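Dihydroorotase (Saccharomyces cerevisiae S288C, PDB 6L0A) catalyses the zinc-dependent interconversion of N-carbamoyl-L-aspartate and (S)-dihydroorotate, the third step of de novo pyrimidine biosynthesis. Local coordinates at residues Val15-Arg18 / Met22-Leu25; Leu44-Pro47 / Asp52-Ile55. One frame throughout, in Å; residues are numbered along the deposited sequence.

Contact 1: residues Val15-Arg18 / Met22-Leu25; sequences VHVR and MCEL. With ZN (zinc ion), chain K; LMR ((2S)-2-hydroxybutanedioic acid), chain M.
Val17 and Arg18 meet Met22 and Cys23 in a small local packing contact, where the loop leaving strand 11-15 turns into helix 20-32. Backbones come close at Cys23, whose CA lies 3.1 Å from Val17 O in a bent CA-H...O contact. A short side chain suits this place: Cys23 SG rests 4.2 Å from Val17 CG2 and passes beside the loop carbonyls without pushing the helix away. Val17 also presses its branches on Tyr57 and Leu61 of helix 51-64, a greasy site fit for a beta-branched residue. The flexible, unbranched chain of Met22 lets its CG lie along the aliphatic stem of Arg18, 3.7 Å from Arg18 CG.

This is the start of a metallo-dependent hydrolase barrel: the first barrel strand, 11-15, carries at its end the His-x-His motif, His14 and His16, the second just beyond the strand. His16 NE2 binds zinc at 2.2 Å, joined by His14, Asp258 and, at 2.5 Å, malate O1A. Malate O4B sits over one face of the His16 ring, 3.1 Å from His16 CE1.

A bend at chi2 (-65°) turns the Arg18 chain from Met22 toward the ligand. There the guanidinium grips one malate carboxylate with two nearly straight bonds, Arg18 NH1 to O4B at 2.7 Å and Arg18 NH2 to O4A at 2.9 Å. Arg18 NE donates to Pro261 O, which, with the malate bonds, holds the flat group in one rotation. With a methionine in its place, the carboxylate would probably lose its paired positive partner and Pro261 O its donor.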
loop_
_atom_site.group_PDB
_atom_site.type_symbol
_atom_site.label_atom_id
_atom_site.label_comp_id
_atom_site.label_asym_id
_atom_site.label_seq_id
_atom_site.Cartn_x
_atom_site.Cartn_y
_atom_site.Cartn_z
ATOM N N VAL C 15 9.112 -19.699 9.613
ATOM C CA VAL C 15 8.626 -19.231 10.914
ATOM C C VAL C 15 9.590 -18.202 11.487
ATOM O O VAL C 15 10.807 -18.415 11.477
ATOM C CB VAL C 15 8.450 -20.402 11.908
ATOM C CG1 VAL C 15 8.176 -19.885 13.314
ATOM C CG2 VAL C 15 7.311 -21.311 11.462
ATOM N N HIS C 16 9.047 -17.097 12.012
ATOM C CA HIS C 16 9.796 -16.146 12.826
ATOM C C HIS C 16 9.313 -16.227 14.270
ATOM O O HIS C 16 8.119 -16.036 14.535
ATOM C CB HIS C 16 9.615 -14.709 12.306
ATOM C CG HIS C 16 10.160 -14.484 10.928
ATOM N ND1 HIS C 16 11.469 -14.118 10.693
ATOM C CD2 HIS C 16 9.571 -14.581 9.711
ATOM C CE1 HIS C 16 11.662 -14.004 9.388
ATOM N NE2 HIS C 16 10.525 -14.280 8.769
ATOM N N VAL C 17 10.230 -16.482 15.209
ATOM C CA VAL C 17 9.889 -16.464 16.629
ATOM C C VAL C 17 10.689 -15.441 17.419
ATOM O O VAL C 17 10.514 -15.350 18.638
ATOM C CB VAL C 17 10.028 -17.856 17.287
ATOM C CG1 VAL C 17 8.983 -18.832 16.736
ATOM C CG2 VAL C 17 11.442 -18.387 17.120
ATOM N N ARG C 18 11.558 -14.666 16.772
ATOM C CA ARG C 18 12.229 -13.521 17.415
ATOM C C ARG C 18 13.070 -14.019 18.602
ATOM O O ARG C 18 13.596 -15.142 18.586
ATOM C CB ARG C 18 11.206 -12.446 17.792
ATOM C CG ARG C 18 10.154 -12.131 16.734
ATOM C CD ARG C 18 10.777 -11.528 15.490
ATOM N NE ARG C 18 9.739 -10.928 14.651
ATOM C CZ ARG C 18 9.878 -10.680 13.353
ATOM N NH1 ARG C 18 11.019 -10.974 12.727
ATOM N NH2 ARG C 18 8.866 -10.143 12.680
ATOM N N MET C 22 9.197 -11.755 23.318
ATOM C CA MET C 22 8.391 -12.081 22.148
ATOM C C MET C 22 8.507 -13.563 21.821
ATOM O O MET C 22 7.504 -14.219 21.519
ATOM C CB MET C 22 8.820 -11.223 20.955
ATOM C CG MET C 22 8.029 -11.512 19.683
ATOM S SD MET C 22 6.293 -11.081 19.861
ATOM C CE MET C 22 6.333 -9.322 19.425
ATOM N N CYS C 23 9.726 -14.100 21.901
ATOM C CA CYS C 23 9.960 -15.517 21.640
ATOM C C CYS C 23 9.218 -16.401 22.635
ATOM O O CYS C 23 8.679 -17.448 22.266
ATOM C CB CYS C 23 11.457 -15.807 21.692
ATOM S SG CYS C 23 11.925 -17.480 21.191
ATOM N N GLU C 24 9.211 -16.011 23.909
ATOM C CA GLU C 24 8.475 -16.777 24.910
ATOM C C GLU C 24 6.982 -16.778 24.626
ATOM O O GLU C 24 6.298 -17.776 24.885
ATOM C CB GLU C 24 8.758 -16.207 26.300
ATOM C CG GLU C 24 10.238 -16.226 26.649
ATOM C CD GLU C 24 10.504 -15.826 28.084
ATOM O OE1 GLU C 24 9.534 -15.500 28.806
ATOM O OE2 GLU C 24 11.689 -15.841 28.488
ATOM N N LEU C 25 6.459 -15.677 24.083
ATOM C CA LEU C 25 5.044 -15.629 23.743
ATOM C C LEU C 25 4.736 -16.521 22.550
ATOM O O LEU C 25 3.775 -17.293 22.572
ATOM C CB LEU C 25 4.634 -14.179 23.461
ATOM C CG LEU C 25 3.230 -13.859 22.947
ATOM C CD1 LEU C 25 2.139 -14.462 23.822
ATOM C CD2 LEU C 25 3.067 -12.349 22.858
HETATM ZN ZN ZN K . 10.119 -14.546 6.660
HETATM C C1 LMR M . 9.781 -10.976 5.870
HETATM O O1A LMR M . 9.666 -12.223 5.728
HETATM O O1B LMR M . 9.968 -10.308 4.832
HETATM C C2 LMR M . 9.712 -10.269 7.244
HETATM O O2 LMR M . 8.651 -9.349 7.411
HETATM C C3 LMR M . 9.410 -11.257 8.320
HETATM C C4 LMR M . 9.966 -10.518 9.515
HETATM O O4A LMR M . 9.438 -9.443 9.966
HETATM O O4B LMR M . 10.982 -11.047 9.986
#

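Contact 2: residues Leu44-Pro47 / Asp52-Ile55; sequences LQPP and DRVI
Arg53 reaches from the first turn of helix 51-64 to the loop Leu44-Pro47 and binds the carbonyl of Pro46, a surface contact carried almost wholly by one long side chain. Its tight part is the guanidinium end. Arg53 NH2 donates to Pro46 O at 2.7 Å along a nearly straight line (169°), and the oxygen lies at the edge of the guanidinium, close to its plane. Seen from the acceptor, the donor lies in the carbonyl plane, with a C=O...N angle of 150°. Arg53 NE adds a weak second bond to the same Pro46 O at 3.4 Å, so the oxygen is held by two donors of unequal strength. Glu19 is a further partner of Arg53 NH2, in a long, weak ion pair.

Carbon packs around the same nitrogen: Leu44 CB is 3.5 Å and Pro46 CD 3.6 Å from Arg53 NH2, the proline ring crossing the arginine at about a right angle. A long chain ending in several N-H groups suits the site, and CG anti to the backbone N (chi1 -172°) sends it out from the helix to a loop whose closest CA, that of Pro47, is 9.3 Å from Arg53 CA. Two prolines suit the loop, since neither has an N-H to satisfy.

The other side is looser. Gln45 points its CB away from the helix, its NE2 bonded to Asn107, and it is exposed, as is the outer part of the Pro46 ring.

Leu44 is buried against Glu19, just before helix 20-32, whereas Pro47 touches Tyr75 and Val54 leans on Met72 beyond strand 69-71; the contact thus spans the connection from strand 37-40 into helix 51-64.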
loop_
_atom_site.group_PDB
_atom_site.type_symbol
_atom_site.label_atom_id
_atom_site.label_comp_id
_atom_site.label_asym_id
_atom_site.label_seq_id
_atom_site.Cartn_x
_atom_site.Cartn_y
_atom_site.Cartn_z
ATOM N N LEU C 44 17.642 -12.355 13.029
ATOM C CA LEU C 44 17.763 -11.735 14.336
ATOM C C LEU C 44 18.698 -10.526 14.265
ATOM O O LEU C 44 19.277 -10.203 13.216
ATOM C CB LEU C 44 18.278 -12.751 15.355
ATOM C CG LEU C 44 17.545 -14.098 15.447
ATOM C CD1 LEU C 44 18.058 -14.934 16.617
ATOM C CD2 LEU C 44 16.068 -13.879 15.584
ATOM N N GLN C 45 18.839 -9.853 15.408
ATOM C CA GLN C 45 19.821 -8.793 15.611
ATOM C C GLN C 45 20.797 -9.248 16.689
ATOM O O GLN C 45 20.410 -9.333 17.865
ATOM C CB GLN C 45 19.150 -7.485 16.030
ATOM C CG GLN C 45 18.272 -6.833 14.968
ATOM C CD GLN C 45 17.847 -5.426 15.372
ATOM O OE1 GLN C 45 18.409 -4.837 16.301
ATOM N NE2 GLN C 45 16.854 -4.885 14.680
ATOM N N PRO C 46 22.042 -9.597 16.351
ATOM C CA PRO C 46 22.579 -9.712 14.998
ATOM C C PRO C 46 22.041 -10.958 14.318
ATOM O O PRO C 46 21.500 -11.820 15.017
ATOM C CB PRO C 46 24.097 -9.828 15.223
ATOM C CG PRO C 46 24.310 -9.580 16.669
ATOM C CD PRO C 46 23.058 -9.954 17.355
ATOM N N PRO C 47 22.188 -11.042 12.996
ATOM C CA PRO C 47 21.714 -12.230 12.273
ATOM C C PRO C 47 22.463 -13.470 12.722
ATOM O O PRO C 47 23.615 -13.404 13.159
ATOM C CB PRO C 47 22.022 -11.908 10.806
ATOM C CG PRO C 47 23.060 -10.804 10.858
ATOM C CD PRO C 47 22.736 -10.020 12.091
ATOM N N ASP C 52 27.776 -21.435 17.243
ATOM C CA ASP C 52 27.338 -21.446 18.634
ATOM C C ASP C 52 25.996 -20.738 18.800
ATOM O O ASP C 52 25.156 -21.174 19.595
ATOM C CB ASP C 52 28.409 -20.817 19.527
ATOM C CG ASP C 52 29.654 -21.690 19.639
ATOM O OD1 ASP C 52 29.544 -22.919 19.429
ATOM O OD2 ASP C 52 30.745 -21.151 19.932
ATOM N N ARG C 53 25.767 -19.665 18.033
ATOM C CA ARG C 53 24.510 -18.925 18.126
ATOM C C ARG C 53 23.320 -19.778 17.684
ATOM O O ARG C 53 22.272 -19.771 18.338
ATOM C CB ARG C 53 24.607 -17.656 17.280
ATOM C CG ARG C 53 23.456 -16.672 17.407
ATOM C CD ARG C 53 23.992 -15.244 17.223
ATOM N NE ARG C 53 22.962 -14.249 16.904
ATOM C CZ ARG C 53 22.021 -13.882 17.763
ATOM N NH1 ARG C 53 21.981 -14.430 18.972
ATOM N NH2 ARG C 53 21.120 -12.977 17.422
ATOM N N VAL C 54 23.461 -20.518 16.581
ATOM C CA VAL C 54 22.333 -21.307 16.097
ATOM C C VAL C 54 22.074 -22.498 17.007
ATOM O O VAL C 54 20.921 -22.921 17.164
ATOM C CB VAL C 54 22.555 -21.744 14.637
ATOM C CG1 VAL C 54 23.544 -22.900 14.543
ATOM C CG2 VAL C 54 21.211 -22.121 13.981
ATOM N N ILE C 55 23.122 -23.056 17.623
ATOM C CA ILE C 55 22.926 -24.157 18.561
ATOM C C ILE C 55 22.206 -23.669 19.810
ATOM O O ILE C 55 21.234 -24.282 20.262
ATOM C CB ILE C 55 24.274 -24.816 18.907
ATOM C CG1 ILE C 55 24.792 -25.625 17.721
ATOM C CG2 ILE C 55 24.123 -25.728 20.142
ATOM C CD1 ILE C 55 26.233 -26.072 17.876
#

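Overall arrangement
Contacts 1 and 2 follow one another along the chain, each joining a loop that leaves a barrel strand to the helix it enters, and their centres lie 14 Å apart. They meet directly where Leu44 CD2 packs 4.1 Å from Arg18 O. Helix 51-64 links them too, since it carries Arg53 of contact 2 and also packs on contact 1. Contact 1 reaches the active site itself, whereas contact 2 lies farther out, beside it: the side chain of Leu44 is about 8 Å from the malate and about 11 Å from a zinc ion. Asn43, immediately before Leu44, nevertheless hydrogen-bonds the malate, so both loops border one pocket.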